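Local coordinates for protein rhamnogalacturonan endolyase YesW (Bacillus subtilis, PDB 2ZUX) that degrades type I rhamnogalacturonan from plant cell walls by eliminative, endo-type cleavage of rhamnosyl-galacturonic acid bonds, requiring calcium or manganese for activity, at residues A[6-11]-A[126-131]; A[24-29]-A[538-543]; A[176-181]-A[264-269]; A[287-292]-A[324-329]. All blocks are in the same frame, centred on the assembly; numbering follows the deposited sequence.

How the contacts relate
The four contacts form two pairs on opposite sides of the chain's centre. Contacts 1 and 2, with centres 11 Å apart, both join the N-terminal beta-sheet domain to the propeller domain; R10 NH1 of contact 1 bonds to R26 O of contact 2, at 2.8 Å. Contacts 3 and 4, 10 Å between centres, lie within the propeller and share a bond from G287 N to R267 O of 2.8 Å. This second pair borders the ligand region: the side chain of H177 is about 5 Å from a bound rhamnose and that of H326 about 8 Å from one. Contact 1 touches contact 3 through I131 and F181, although their centres lie 28 Å apart.

Contact 1 (A[6-11]-A[126-131]); sequences EALNRG and GQYELI. With CA (calcium ion), chain H.
E6 and Y128 meet nearly at a right angle. Y128 OH donates to E6 OE1 over 2.7 Å; the acceptor lies at the ring's edge, while the hydroxyl stands 46° out of the carboxylate plane. The other oxygen, OE2, makes a salt bridge to R548, so the acid is engaged at both oxygens. L8 suits the apolar spot beside this phenol, its CD2 branch slanting in to 3.7 Å from Y128 CZ. Further along, N9 N bonds almost straight to G126 O (3.0 Å, 171°). The N9 side chain runs alongside that of Q127 with the amide planes nearly perpendicular, and a water joins N9 ND2 to Q127 OE1. N9 OD1 accepts from G11 N, two residues on, in an Asx turn. Glycine suits position 126, where phi is positive (86°) and a side chain would run into N9 N. Beyond it, Q127 O and both carboxylate oxygens of E129 bind calcium together with D121, D123 and D125, the DxDxDG pattern of an EF-hand-like calcium loop.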
loop_
_atom_site.group_PDB
_atom_site.type_symbol
_atom_site.label_atom_id
_atom_site.label_comp_id
_atom_site.label_asym_id
_atom_site.label_seq_id
_atom_site.Cartn_x
_atom_site.Cartn_y
_atom_site.Cartn_z
ATOM N N GLU A 6 10.127 -6.898 9.543
ATOM C CA GLU A 6 10.723 -5.781 10.272
ATOM C C GLU A 6 10.744 -6.009 11.768
ATOM O O GLU A 6 9.778 -6.485 12.348
ATOM C CB GLU A 6 9.977 -4.485 9.954
ATOM C CG GLU A 6 10.269 -3.974 8.545
ATOM C CD GLU A 6 9.102 -3.249 7.885
ATOM O OE1 GLU A 6 7.930 -3.566 8.191
ATOM O OE2 GLU A 6 9.373 -2.380 7.027
ATOM N N ALA A 7 11.861 -5.645 12.388
ATOM C CA ALA A 7 11.915 -5.541 13.842
ATOM C C ALA A 7 11.163 -4.280 14.247
ATOM O O ALA A 7 11.612 -3.161 13.976
ATOM C CB ALA A 7 13.364 -5.504 14.326
ATOM N N LEU A 8 9.998 -4.465 14.856
ATOM C CA LEU A 8 9.132 -3.356 15.228
ATOM C C LEU A 8 9.148 -3.147 16.726
ATOM O O LEU A 8 9.275 -4.108 17.499
ATOM C CB LEU A 8 7.697 -3.598 14.732
ATOM C CG LEU A 8 7.500 -3.583 13.206
ATOM C CD1 LEU A 8 6.054 -3.894 12.843
ATOM C CD2 LEU A 8 7.939 -2.264 12.558
ATOM N N ASN A 9 9.032 -1.889 17.140
ATOM C CA ASN A 9 8.884 -1.595 18.560
ATOM C C ASN A 9 7.437 -1.872 18.987
ATOM O O ASN A 9 6.655 -2.427 18.213
ATOM C CB ASN A 9 9.408 -0.186 18.912
ATOM C CG ASN A 9 8.484 0.945 18.463
ATOM O OD1 ASN A 9 7.362 0.722 17.994
ATOM N ND2 ASN A 9 8.957 2.181 18.632
ATOM N N ARG A 10 7.066 -1.501 20.203
ATOM C CA ARG A 10 5.753 -1.864 20.719
ATOM C C ARG A 10 4.612 -1.135 20.001
ATOM O O ARG A 10 3.456 -1.562 20.070
ATOM C CB ARG A 10 5.718 -1.622 22.234
ATOM C CG ARG A 10 4.476 -2.129 22.963
ATOM C CD ARG A 10 4.140 -3.574 22.615
ATOM N NE ARG A 10 5.166 -4.511 23.065
ATOM C CZ ARG A 10 5.187 -5.810 22.778
ATOM N NH1 ARG A 10 4.238 -6.350 22.020
ATOM N NH2 ARG A 10 6.158 -6.578 23.256
ATOM N N GLY A 11 4.938 -0.050 19.301
ATOM C CA GLY A 11 3.927 0.748 18.607
ATOM C C GLY A 11 2.919 1.357 19.565
ATOM O O GLY A 11 1.780 1.628 19.196
ATOM N N GLY A 126 12.410 0.575 14.884
ATOM C CA GLY A 126 11.120 -0.084 15.011
ATOM C C GLY A 126 9.899 0.820 14.925
ATOM O O GLY A 126 8.777 0.349 15.149
ATOM N N GLN A 127 10.109 2.100 14.599
ATOM C CA GLN A 127 9.021 3.046 14.326
ATOM C C GLN A 127 9.111 3.486 12.869
ATOM O O GLN A 127 10.184 3.853 12.394
ATOM C CB GLN A 127 9.112 4.265 15.252
ATOM C CG GLN A 127 8.086 5.351 14.950
ATOM C CD GLN A 127 8.232 6.555 15.843
ATOM O OE1 GLN A 127 7.846 6.520 17.010
ATOM N NE2 GLN A 127 8.771 7.640 15.295
ATOM N N TYR A 128 7.989 3.457 12.161
ATOM C CA TYR A 128 7.978 3.838 10.754
ATOM C C TYR A 128 8.194 5.322 10.518
ATOM O O TYR A 128 7.692 6.163 11.269
ATOM C CB TYR A 128 6.661 3.431 10.097
ATOM C CG TYR A 128 6.497 1.941 9.947
ATOM C CD1 TYR A 128 7.344 1.211 9.117
ATOM C CD2 TYR A 128 5.490 1.265 10.624
ATOM C CE1 TYR A 128 7.207 -0.151 8.975
ATOM C CE2 TYR A 128 5.340 -0.100 10.487
ATOM C CZ TYR A 128 6.200 -0.807 9.669
ATOM O OH TYR A 128 6.053 -2.167 9.527
ATOM N N GLU A 129 8.931 5.613 9.450
ATOM C CA GLU A 129 8.982 6.925 8.830
ATOM C C GLU A 129 7.977 6.948 7.677
ATOM O O GLU A 129 7.636 5.901 7.113
ATOM C CB GLU A 129 10.381 7.208 8.276
ATOM C CG GLU A 129 11.419 7.659 9.299
ATOM C CD GLU A 129 11.725 6.615 10.356
ATOM O OE1 GLU A 129 12.199 5.506 10.016
ATOM O OE2 GLU A 129 11.513 6.915 11.552
ATOM N N LEU A 130 7.511 8.143 7.335
ATOM C CA LEU A 130 6.648 8.350 6.180
ATOM C C LEU A 130 7.467 8.832 4.992
ATOM O O LEU A 130 8.239 9.785 5.112
ATOM C CB LEU A 130 5.571 9.376 6.519
ATOM C CG LEU A 130 4.419 8.819 7.354
ATOM C CD1 LEU A 130 3.708 9.928 8.123
ATOM C CD2 LEU A 130 3.445 8.020 6.480
ATOM N N ILE A 131 7.296 8.160 3.854
ATOM C CA ILE A 131 7.915 8.571 2.600
ATOM C C ILE A 131 6.785 9.141 1.747
ATOM O O ILE A 131 5.859 8.407 1.371
ATOM C CB ILE A 131 8.619 7.382 1.885
ATOM C CG1 ILE A 131 9.610 6.662 2.821
ATOM C CG2 ILE A 131 9.303 7.838 0.590
ATOM C CD1 ILE A 131 10.722 7.532 3.396
HETATM CA CA CA H . 12.334 4.772 12.453
HETATM O O HOH W 1 6.869 4.314 18.294
HETATM O O HOH W 2 11.849 6.304 14.214
#

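Contact 2 (A[24-29]-A[538-543]); sequences SWRFLG and LYTLMH
F27 and Y539 make the tight half of this contact, an offset stack with centroids 4.1 Å apart and planes only 11° from parallel. F27 CE2 sits over the rim of the tyrosine, 3.4 Å from Y539 CE1, because CG is anti to the backbone N (chi1 -178°) and swings the phenyl out across the neighbouring ring. The edge of Y539 faces L28 O, which lies 3.2 Å from CE1, and its hydroxyl is bonded to E31 O. A tyrosine suits this place, offering an apolar face to the phenylalanine and a polar end to the backbone. Beside the stack, T540 N donates to F27 O over 2.8 Å. These residues seam two domains: 24-29 follows a strand of the N-terminal beta-sheet domain, whereas 538-543 belongs to the propeller domain and enters a short 3-10 turn ahead of helix 547-553. Away from the rings the fit is looser and mediated by water. One water accepts from F27 N and donates to L538 O; another joins T540 OG1, at 3.0 Å, to R26 NH2 by a weak bond. R26 stretches past T540, their CG and CB 4.1 Å apart, and spends NH1 on N9 O and G126 O, while T540 OG1 is also bonded to D506.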
loop_
_atom_site.group_PDB
_atom_site.type_symbol
_atom_site.label_atom_id
_atom_site.label_comp_id
_atom_site.label_asym_id
_atom_site.label_seq_id
_atom_site.Cartn_x
_atom_site.Cartn_y
_atom_site.Cartn_z
ATOM N N SER A 24 -3.341 1.748 22.923
ATOM C CA SER A 24 -3.235 0.505 22.151
ATOM C C SER A 24 -1.806 0.267 21.699
ATOM O O SER A 24 -0.974 1.181 21.675
ATOM C CB SER A 24 -4.256 0.409 20.997
ATOM O OG SER A 24 -3.811 1.056 19.812
ATOM N N TRP A 25 -1.512 -0.993 21.394
ATOM C CA TRP A 25 -0.150 -1.397 21.078
ATOM C C TRP A 25 -0.149 -2.673 20.242
ATOM O O TRP A 25 -1.199 -3.299 20.041
ATOM C CB TRP A 25 0.688 -1.574 22.361
ATOM C CG TRP A 25 0.181 -2.643 23.305
ATOM C CD1 TRP A 25 0.570 -3.953 23.348
ATOM C CD2 TRP A 25 -0.809 -2.484 24.334
ATOM N NE1 TRP A 25 -0.112 -4.622 24.347
ATOM C CE2 TRP A 25 -0.959 -3.742 24.969
ATOM C CE3 TRP A 25 -1.580 -1.403 24.785
ATOM C CZ2 TRP A 25 -1.859 -3.949 26.022
ATOM C CZ3 TRP A 25 -2.472 -1.608 25.840
ATOM C CH2 TRP A 25 -2.605 -2.873 26.441
ATOM N N ARG A 26 1.027 -3.038 19.755
ATOM C CA ARG A 26 1.172 -4.180 18.861
ATOM C C ARG A 26 1.279 -5.495 19.594
ATOM O O ARG A 26 1.909 -5.584 20.652
ATOM C CB ARG A 26 2.432 -4.033 18.021
ATOM C CG ARG A 26 2.431 -2.869 17.067
ATOM C CD ARG A 26 3.813 -2.641 16.516
ATOM N NE ARG A 26 3.799 -1.680 15.422
ATOM C CZ ARG A 26 4.791 -0.845 15.121
ATOM N NH1 ARG A 26 5.892 -0.785 15.861
ATOM N NH2 ARG A 26 4.664 -0.042 14.070
ATOM N N PHE A 27 0.673 -6.514 18.993
ATOM C CA PHE A 27 0.993 -7.907 19.269
ATOM C C PHE A 27 1.972 -8.283 18.158
ATOM O O PHE A 27 1.600 -8.319 16.982
ATOM C CB PHE A 27 -0.308 -8.712 19.216
ATOM C CG PHE A 27 -0.174 -10.189 19.536
ATOM C CD1 PHE A 27 0.703 -10.664 20.515
ATOM C CD2 PHE A 27 -0.995 -11.101 18.880
ATOM C CE1 PHE A 27 0.772 -12.039 20.796
ATOM C CE2 PHE A 27 -0.940 -12.467 19.163
ATOM C CZ PHE A 27 -0.057 -12.933 20.119
ATOM N N LEU A 28 3.232 -8.504 18.523
ATOM C CA LEU A 28 4.307 -8.685 17.543
ATOM C C LEU A 28 4.380 -10.113 17.034
ATOM O O LEU A 28 4.115 -11.057 17.784
ATOM C CB LEU A 28 5.655 -8.272 18.149
ATOM C CG LEU A 28 5.783 -6.796 18.544
ATOM C CD1 LEU A 28 7.015 -6.584 19.406
ATOM C CD2 LEU A 28 5.813 -5.866 17.326
ATOM N N GLY A 29 4.744 -10.268 15.761
ATOM C CA GLY A 29 4.807 -11.577 15.100
ATOM C C GLY A 29 5.773 -12.554 15.737
ATOM O O GLY A 29 5.725 -13.754 15.456
ATOM N N LEU A 538 -4.981 -9.292 17.395
ATOM C CA LEU A 538 -4.393 -9.935 16.221
ATOM C C LEU A 538 -2.980 -9.434 16.057
ATOM O O LEU A 538 -2.669 -8.322 16.478
ATOM C CB LEU A 538 -5.203 -9.633 14.955
ATOM C CG LEU A 538 -6.539 -10.354 14.812
ATOM C CD1 LEU A 538 -7.689 -9.537 15.364
ATOM C CD2 LEU A 538 -6.792 -10.698 13.356
ATOM N N TYR A 539 -2.118 -10.248 15.461
ATOM C CA TYR A 539 -0.757 -9.818 15.166
ATOM C C TYR A 539 -0.776 -8.545 14.341
ATOM O O TYR A 539 -1.628 -8.375 13.466
ATOM C CB TYR A 539 0.007 -10.902 14.412
ATOM C CG TYR A 539 0.363 -12.071 15.294
ATOM C CD1 TYR A 539 1.347 -11.945 16.262
ATOM C CD2 TYR A 539 -0.294 -13.297 15.168
ATOM C CE1 TYR A 539 1.676 -13.003 17.085
ATOM C CE2 TYR A 539 0.033 -14.367 15.998
ATOM C CZ TYR A 539 1.017 -14.209 16.949
ATOM O OH TYR A 539 1.352 -15.262 17.775
ATOM N N THR A 540 0.166 -7.647 14.616
ATOM C CA THR A 540 0.257 -6.429 13.825
ATOM C C THR A 540 0.231 -6.790 12.339
ATOM O O THR A 540 0.882 -7.742 11.896
ATOM C CB THR A 540 1.486 -5.567 14.193
ATOM O OG1 THR A 540 1.483 -4.393 13.366
ATOM C CG2 THR A 540 2.803 -6.310 13.983
ATOM N N LEU A 541 -0.556 -6.045 11.575
ATOM C CA LEU A 541 -0.783 -6.418 10.180
ATOM C C LEU A 541 0.482 -6.295 9.335
ATOM O O LEU A 541 0.618 -6.965 8.315
ATOM C CB LEU A 541 -1.942 -5.612 9.592
ATOM C CG LEU A 541 -3.262 -5.660 10.372
ATOM C CD1 LEU A 541 -4.345 -4.887 9.621
ATOM C CD2 LEU A 541 -3.703 -7.112 10.650
ATOM N N MET A 542 1.425 -5.473 9.792
ATOM C CA MET A 542 2.696 -5.308 9.106
ATOM C C MET A 542 3.589 -6.541 9.240
ATOM O O MET A 542 4.639 -6.615 8.596
ATOM C CB MET A 542 3.411 -4.053 9.608
ATOM C CG MET A 542 2.654 -2.775 9.272
ATOM S SD MET A 542 2.327 -2.493 7.521
ATOM C CE MET A 542 3.764 -1.497 7.096
ATOM N N HIS A 543 3.184 -7.499 10.080
ATOM C CA HIS A 543 3.872 -8.791 10.161
ATOM C C HIS A 543 3.151 -9.896 9.380
ATOM O O HIS A 543 3.538 -11.067 9.444
ATOM C CB HIS A 543 4.067 -9.220 11.616
ATOM C CG HIS A 543 5.198 -8.535 12.317
ATOM N ND1 HIS A 543 6.221 -7.874 11.669
ATOM C CD2 HIS A 543 5.489 -8.474 13.636
ATOM C CE1 HIS A 543 7.074 -7.406 12.566
ATOM N NE2 HIS A 543 6.658 -7.773 13.765
HETATM O O HOH W 3 2.764 -1.877 12.473
HETATM O O HOH W 4 -1.380 -5.956 17.002
#

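Contact 3 (A[176-181]-A[264-269]); sequences AHYTQF and RVDRFL
This buried, largely polar contact joins two consecutive sheets of the propeller: the 176-181 loop leads into strand 182-184, and residues 264-269 run onto strand 268-273. One backbone bond ties them, F268 N to H177 O at 3.1 Å. R267 NH1 sits over the centre of the H177 imidazole, 3.2 Å above it, with the guanidinium plane turned 47° from the ring; A176 CB covers the opposite face. The bend of R267 at chi2 (-68°) brings its tip back to the histidine, and its NE is bonded to N263. D266 OD2 lies at the edge of the Y178 ring, 3.5 Å from CE1, the carboxylate plane turned 68° from the ring. Q180 braces its own loop, NE2 donating to A176 O over 3.0 Å while OE1 accepts from A557 N. With donor and acceptor both engaged, this amide's orientation is settled. Y178 OH gives its hydrogen to a water, which donates to D266 OD2, while R173 donates to the hydroxyl, so the hydrogens run one way.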
loop_
_atom_site.group_PDB
_atom_site.type_symbol
_atom_site.label_atom_id
_atom_site.label_comp_id
_atom_site.label_asym_id
_atom_site.label_seq_id
_atom_site.Cartn_x
_atom_site.Cartn_y
_atom_site.Cartn_z
ATOM N N ALA A 176 -0.052 9.889 -12.097
ATOM C CA ALA A 176 -0.293 8.654 -11.344
ATOM C C ALA A 176 0.501 7.457 -11.858
ATOM O O ALA A 176 0.898 6.590 -11.071
ATOM C CB ALA A 176 -1.778 8.333 -11.330
ATOM N N HIS A 177 0.714 7.397 -13.169
ATOM C CA HIS A 177 1.238 6.189 -13.795
ATOM C C HIS A 177 2.727 6.218 -14.027
ATOM O O HIS A 177 3.280 5.247 -14.549
ATOM C CB HIS A 177 0.461 5.911 -15.078
ATOM C CG HIS A 177 -0.999 5.807 -14.825
ATOM N ND1 HIS A 177 -1.553 4.760 -14.116
ATOM C CD2 HIS A 177 -2.007 6.677 -15.069
ATOM C CE1 HIS A 177 -2.851 4.967 -13.984
ATOM N NE2 HIS A 177 -3.150 6.122 -14.556
ATOM N N TYR A 178 3.372 7.308 -13.610
ATOM C CA TYR A 178 4.807 7.477 -13.825
ATOM C C TYR A 178 5.618 6.923 -12.634
ATOM O O TYR A 178 5.867 5.724 -12.583
ATOM C CB TYR A 178 5.126 8.939 -14.201
ATOM C CG TYR A 178 4.522 9.338 -15.544
ATOM C CD1 TYR A 178 5.155 8.992 -16.747
ATOM C CD2 TYR A 178 3.299 10.013 -15.608
ATOM C CE1 TYR A 178 4.600 9.336 -17.974
ATOM C CE2 TYR A 178 2.729 10.365 -16.836
ATOM C CZ TYR A 178 3.391 10.011 -18.005
ATOM O OH TYR A 178 2.831 10.336 -19.227
ATOM N N THR A 179 5.987 7.755 -11.660
ATOM C CA THR A 179 6.799 7.289 -10.531
ATOM C C THR A 179 6.015 6.335 -9.644
ATOM O O THR A 179 4.923 6.668 -9.164
ATOM C CB THR A 179 7.304 8.469 -9.680
ATOM O OG1 THR A 179 8.130 9.311 -10.496
ATOM C CG2 THR A 179 8.115 7.990 -8.491
ATOM N N GLN A 180 6.608 5.157 -9.430
ATOM C CA GLN A 180 6.093 4.116 -8.543
ATOM C C GLN A 180 7.219 3.809 -7.561
ATOM O O GLN A 180 8.246 3.259 -7.953
ATOM C CB GLN A 180 5.709 2.871 -9.357
ATOM C CG GLN A 180 4.874 3.158 -10.608
ATOM C CD GLN A 180 3.611 3.965 -10.338
ATOM O OE1 GLN A 180 3.031 3.932 -9.249
ATOM N NE2 GLN A 180 3.171 4.698 -11.355
ATOM N N PHE A 181 7.056 4.202 -6.303
ATOM C CA PHE A 181 8.177 4.154 -5.360
ATOM C C PHE A 181 8.049 3.058 -4.321
ATOM O O PHE A 181 7.021 2.914 -3.663
ATOM C CB PHE A 181 8.459 5.535 -4.741
ATOM C CG PHE A 181 7.318 6.114 -3.926
ATOM C CD1 PHE A 181 7.368 6.097 -2.539
ATOM C CD2 PHE A 181 6.217 6.711 -4.544
ATOM C CE1 PHE A 181 6.334 6.641 -1.782
ATOM C CE2 PHE A 181 5.171 7.244 -3.786
ATOM C CZ PHE A 181 5.232 7.205 -2.410
ATOM N N ARG A 264 0.985 4.321 -23.741
ATOM C CA ARG A 264 1.161 2.942 -23.285
ATOM C C ARG A 264 2.573 2.640 -22.802
ATOM O O ARG A 264 2.755 1.861 -21.851
ATOM C CB ARG A 264 0.736 1.989 -24.397
ATOM C CG ARG A 264 -0.771 1.924 -24.559
ATOM C CD ARG A 264 -1.156 1.412 -25.938
ATOM N NE ARG A 264 -2.602 1.291 -26.107
ATOM C CZ ARG A 264 -3.432 2.308 -26.326
ATOM N NH1 ARG A 264 -2.979 3.560 -26.420
ATOM N NH2 ARG A 264 -4.730 2.060 -26.471
ATOM N N VAL A 265 3.562 3.268 -23.433
ATOM C CA VAL A 265 4.966 3.082 -23.090
ATOM C C VAL A 265 5.260 3.429 -21.630
ATOM O O VAL A 265 6.157 2.838 -21.020
ATOM C CB VAL A 265 5.881 3.912 -24.041
ATOM C CG1 VAL A 265 5.559 5.401 -23.955
ATOM C CG2 VAL A 265 7.362 3.657 -23.763
ATOM N N ASP A 266 4.504 4.368 -21.063
ATOM C CA ASP A 266 4.826 4.914 -19.754
ATOM C C ASP A 266 3.825 4.486 -18.688
ATOM O O ASP A 266 3.513 5.242 -17.764
ATOM C CB ASP A 266 4.946 6.438 -19.837
ATOM C CG ASP A 266 6.266 6.898 -20.437
ATOM O OD1 ASP A 266 7.194 6.071 -20.588
ATOM O OD2 ASP A 266 6.350 8.107 -20.762
ATOM N N ARG A 267 3.349 3.248 -18.804
ATOM C CA ARG A 267 2.426 2.679 -17.829
ATOM C C ARG A 267 3.203 1.791 -16.879
ATOM O O ARG A 267 3.495 0.634 -17.188
ATOM C CB ARG A 267 1.313 1.902 -18.538
ATOM C CG ARG A 267 0.397 2.793 -19.379
ATOM C CD ARG A 267 -0.431 3.707 -18.498
ATOM N NE ARG A 267 -1.403 4.442 -19.295
ATOM C CZ ARG A 267 -2.536 4.936 -18.815
ATOM N NH1 ARG A 267 -2.859 4.762 -17.542
ATOM N NH2 ARG A 267 -3.368 5.584 -19.623
ATOM N N PHE A 268 3.559 2.339 -15.725
ATOM C CA PHE A 268 4.443 1.645 -14.788
ATOM C C PHE A 268 3.704 1.117 -13.575
ATOM O O PHE A 268 2.752 1.742 -13.091
ATOM C CB PHE A 268 5.551 2.592 -14.311
ATOM C CG PHE A 268 6.430 3.095 -15.416
ATOM C CD1 PHE A 268 7.458 2.298 -15.914
ATOM C CD2 PHE A 268 6.211 4.342 -15.982
ATOM C CE1 PHE A 268 8.284 2.755 -16.945
ATOM C CE2 PHE A 268 7.021 4.812 -17.009
ATOM C CZ PHE A 268 8.048 4.010 -17.503
ATOM N N LEU A 269 4.184 -0.023 -13.077
ATOM C CA LEU A 269 3.827 -0.538 -11.752
ATOM C C LEU A 269 5.109 -1.023 -11.088
ATOM O O LEU A 269 6.169 -1.071 -11.719
ATOM C CB LEU A 269 2.784 -1.662 -11.835
ATOM C CG LEU A 269 1.475 -1.351 -12.560
ATOM C CD1 LEU A 269 0.701 -2.643 -12.808
ATOM C CD2 LEU A 269 0.657 -0.344 -11.759
HETATM O O HOH W 5 0.354 2.630 -14.351
HETATM O O HOH W 6 4.195 9.660 -21.416
#

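Contact 4 (A[287-292]-A[324-329]); sequences GYYAKT and GNHNLS. With CA (calcium ion), chain C.
H326 ND1 donates to Y288 OH over 2.9 Å, a somewhat bent bond (150°) with the hydroxyl 20° out of the imidazole plane. The two side chains cross at about a right angle, their ring planes are 85° apart, and the phenol oxygen lies at the edge of the histidine. With its hydrogen on ND1, the imidazole offers NE2 to calcium at 2.2 Å. Histidine suits this place because one flat ring can serve a metal and a second-shell hydroxyl at once. Y289 approaches the same ring obliquely: its OH lies 3.0 Å from H326 CE1 and is hydrogen-bonded, at 2.6 Å, to a water that binds the metal. The Y288 bond at ND1 and the calcium at NE2 together fix the ring's rotation, while Y289 reaches the metal's water. N325 O lies over one face of the Y288 ring, 3.4 Å from CE2. Glycine at 324 lets the backbone come close, G324 CA lying 3.5 Å from Y288 CB. G324 O is bonded to H362, another ligand. H362, D364 and E385 join H326 and two waters around the ion, making a calcium site of imidazoles and carboxylates set among propeller loops, with tyrosines in its second shell.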
loop_
_atom_site.group_PDB
_atom_site.type_symbol
_atom_site.label_atom_id
_atom_site.label_comp_id
_atom_site.label_asym_id
_atom_site.label_seq_id
_atom_site.Cartn_x
_atom_site.Cartn_y
_atom_site.Cartn_z
ATOM N N GLY A 287 4.107 -1.281 -19.141
ATOM C CA GLY A 287 3.061 -1.688 -20.064
ATOM C C GLY A 287 1.965 -2.509 -19.417
ATOM O O GLY A 287 2.192 -3.234 -18.442
ATOM N N TYR A 288 0.770 -2.403 -19.982
ATOM C CA TYR A 288 -0.281 -3.371 -19.706
ATOM C C TYR A 288 -1.379 -3.446 -20.745
ATOM O O TYR A 288 -1.982 -4.499 -20.903
ATOM C CB TYR A 288 -0.874 -3.278 -18.296
ATOM C CG TYR A 288 -1.065 -1.911 -17.695
ATOM C CD1 TYR A 288 -2.115 -1.082 -18.088
ATOM C CD2 TYR A 288 -0.237 -1.484 -16.657
ATOM C CE1 TYR A 288 -2.299 0.167 -17.497
ATOM C CE2 TYR A 288 -0.417 -0.248 -16.054
ATOM C CZ TYR A 288 -1.450 0.570 -16.479
ATOM O OH TYR A 288 -1.622 1.796 -15.879
ATOM N N TYR A 289 -1.630 -2.364 -21.480
ATOM C CA TYR A 289 -2.688 -2.410 -22.494
ATOM C C TYR A 289 -2.358 -3.340 -23.653
ATOM O O TYR A 289 -3.264 -3.956 -24.229
ATOM C CB TYR A 289 -2.959 -1.020 -23.039
ATOM C CG TYR A 289 -3.536 -0.070 -22.026
ATOM C CD1 TYR A 289 -4.864 -0.182 -21.627
ATOM C CD2 TYR A 289 -2.758 0.946 -21.464
ATOM C CE1 TYR A 289 -5.413 0.693 -20.702
ATOM C CE2 TYR A 289 -3.300 1.826 -20.541
ATOM C CZ TYR A 289 -4.626 1.698 -20.167
ATOM O OH TYR A 289 -5.149 2.586 -19.249
ATOM N N ALA A 290 -1.084 -3.387 -24.034
ATOM C CA ALA A 290 -0.625 -4.284 -25.080
ATOM C C ALA A 290 0.683 -4.894 -24.575
ATOM O O ALA A 290 0.663 -5.600 -23.563
ATOM C CB ALA A 290 -0.467 -3.530 -26.394
ATOM N N LYS A 291 1.808 -4.618 -25.228
ATOM C CA LYS A 291 3.089 -5.145 -24.756
ATOM C C LYS A 291 3.277 -4.906 -23.260
ATOM O O LYS A 291 3.025 -3.797 -22.761
ATOM C CB LYS A 291 4.254 -4.530 -25.525
ATOM C CG LYS A 291 5.613 -5.064 -25.086
ATOM C CD LYS A 291 6.767 -4.477 -25.893
ATOM C CE LYS A 291 8.104 -4.967 -25.358
ATOM N NZ LYS A 291 9.225 -4.534 -26.236
ATOM N N THR A 292 3.714 -5.950 -22.563
ATOM C CA THR A 292 3.848 -5.950 -21.117
ATOM C C THR A 292 5.172 -6.590 -20.744
ATOM O O THR A 292 5.521 -7.658 -21.257
ATOM C CB THR A 292 2.695 -6.759 -20.489
ATOM O OG1 THR A 292 1.449 -6.142 -20.815
ATOM C CG2 THR A 292 2.828 -6.835 -18.982
ATOM N N GLY A 324 -2.947 -6.414 -17.783
ATOM C CA GLY A 324 -2.666 -5.735 -16.523
ATOM C C GLY A 324 -3.646 -4.644 -16.139
ATOM O O GLY A 324 -4.323 -4.048 -16.990
ATOM N N ASN A 325 -3.716 -4.392 -14.840
ATOM C CA ASN A 325 -4.513 -3.328 -14.254
ATOM C C ASN A 325 -3.633 -2.107 -13.983
ATOM O O ASN A 325 -2.415 -2.155 -14.125
ATOM C CB ASN A 325 -5.043 -3.799 -12.900
ATOM C CG ASN A 325 -6.402 -4.482 -12.974
ATOM O OD1 ASN A 325 -6.790 -5.067 -13.997
ATOM N ND2 ASN A 325 -7.141 -4.404 -11.870
ATOM N N HIS A 326 -4.256 -1.010 -13.552
ATOM C CA HIS A 326 -3.506 0.106 -12.944
ATOM C C HIS A 326 -3.091 -0.214 -11.502
ATOM O O HIS A 326 -3.053 0.674 -10.649
ATOM C CB HIS A 326 -4.341 1.386 -12.881
ATOM C CG HIS A 326 -5.030 1.753 -14.156
ATOM N ND1 HIS A 326 -4.369 2.256 -15.258
ATOM C CD2 HIS A 326 -6.339 1.714 -14.483
ATOM C CE1 HIS A 326 -5.249 2.512 -16.210
ATOM N NE2 HIS A 326 -6.452 2.202 -15.760
ATOM N N ASN A 327 -2.816 -1.484 -11.234
ATOM C CA ASN A 327 -2.470 -1.969 -9.901
ATOM C C ASN A 327 -2.088 -3.435 -10.029
ATOM O O ASN A 327 -2.297 -4.051 -11.070
ATOM C CB ASN A 327 -3.600 -1.733 -8.863
ATOM C CG ASN A 327 -4.997 -1.702 -9.474
ATOM O OD1 ASN A 327 -5.642 -0.636 -9.549
ATOM N ND2 ASN A 327 -5.480 -2.850 -9.898
ATOM N N LEU A 328 -1.496 -3.979 -8.977
ATOM C CA LEU A 328 -1.133 -5.392 -8.925
ATOM C C LEU A 328 -1.224 -5.868 -7.479
ATOM O O LEU A 328 -1.398 -5.059 -6.564
ATOM C CB LEU A 328 0.264 -5.636 -9.521
ATOM C CG LEU A 328 1.465 -4.797 -9.084
ATOM C CD1 LEU A 328 1.857 -5.029 -7.627
ATOM C CD2 LEU A 328 2.649 -5.090 -9.991
ATOM N N SER A 329 -1.136 -7.177 -7.277
ATOM C CA SER A 329 -1.015 -7.748 -5.941
ATOM C C SER A 329 0.150 -8.722 -5.929
ATOM O O SER A 329 0.603 -9.177 -6.983
ATOM C CB SER A 329 -2.273 -8.509 -5.535
ATOM O OG SER A 329 -3.455 -7.732 -5.675
HETATM CA CA CA C . -8.280 1.676 -16.780
HETATM O O HOH W 7 -7.707 2.619 -18.650
HETATM O O HOH W 8 -0.630 -7.504 -19.542
HETATM O O HOH W 9 -9.230 3.524 -16.341
#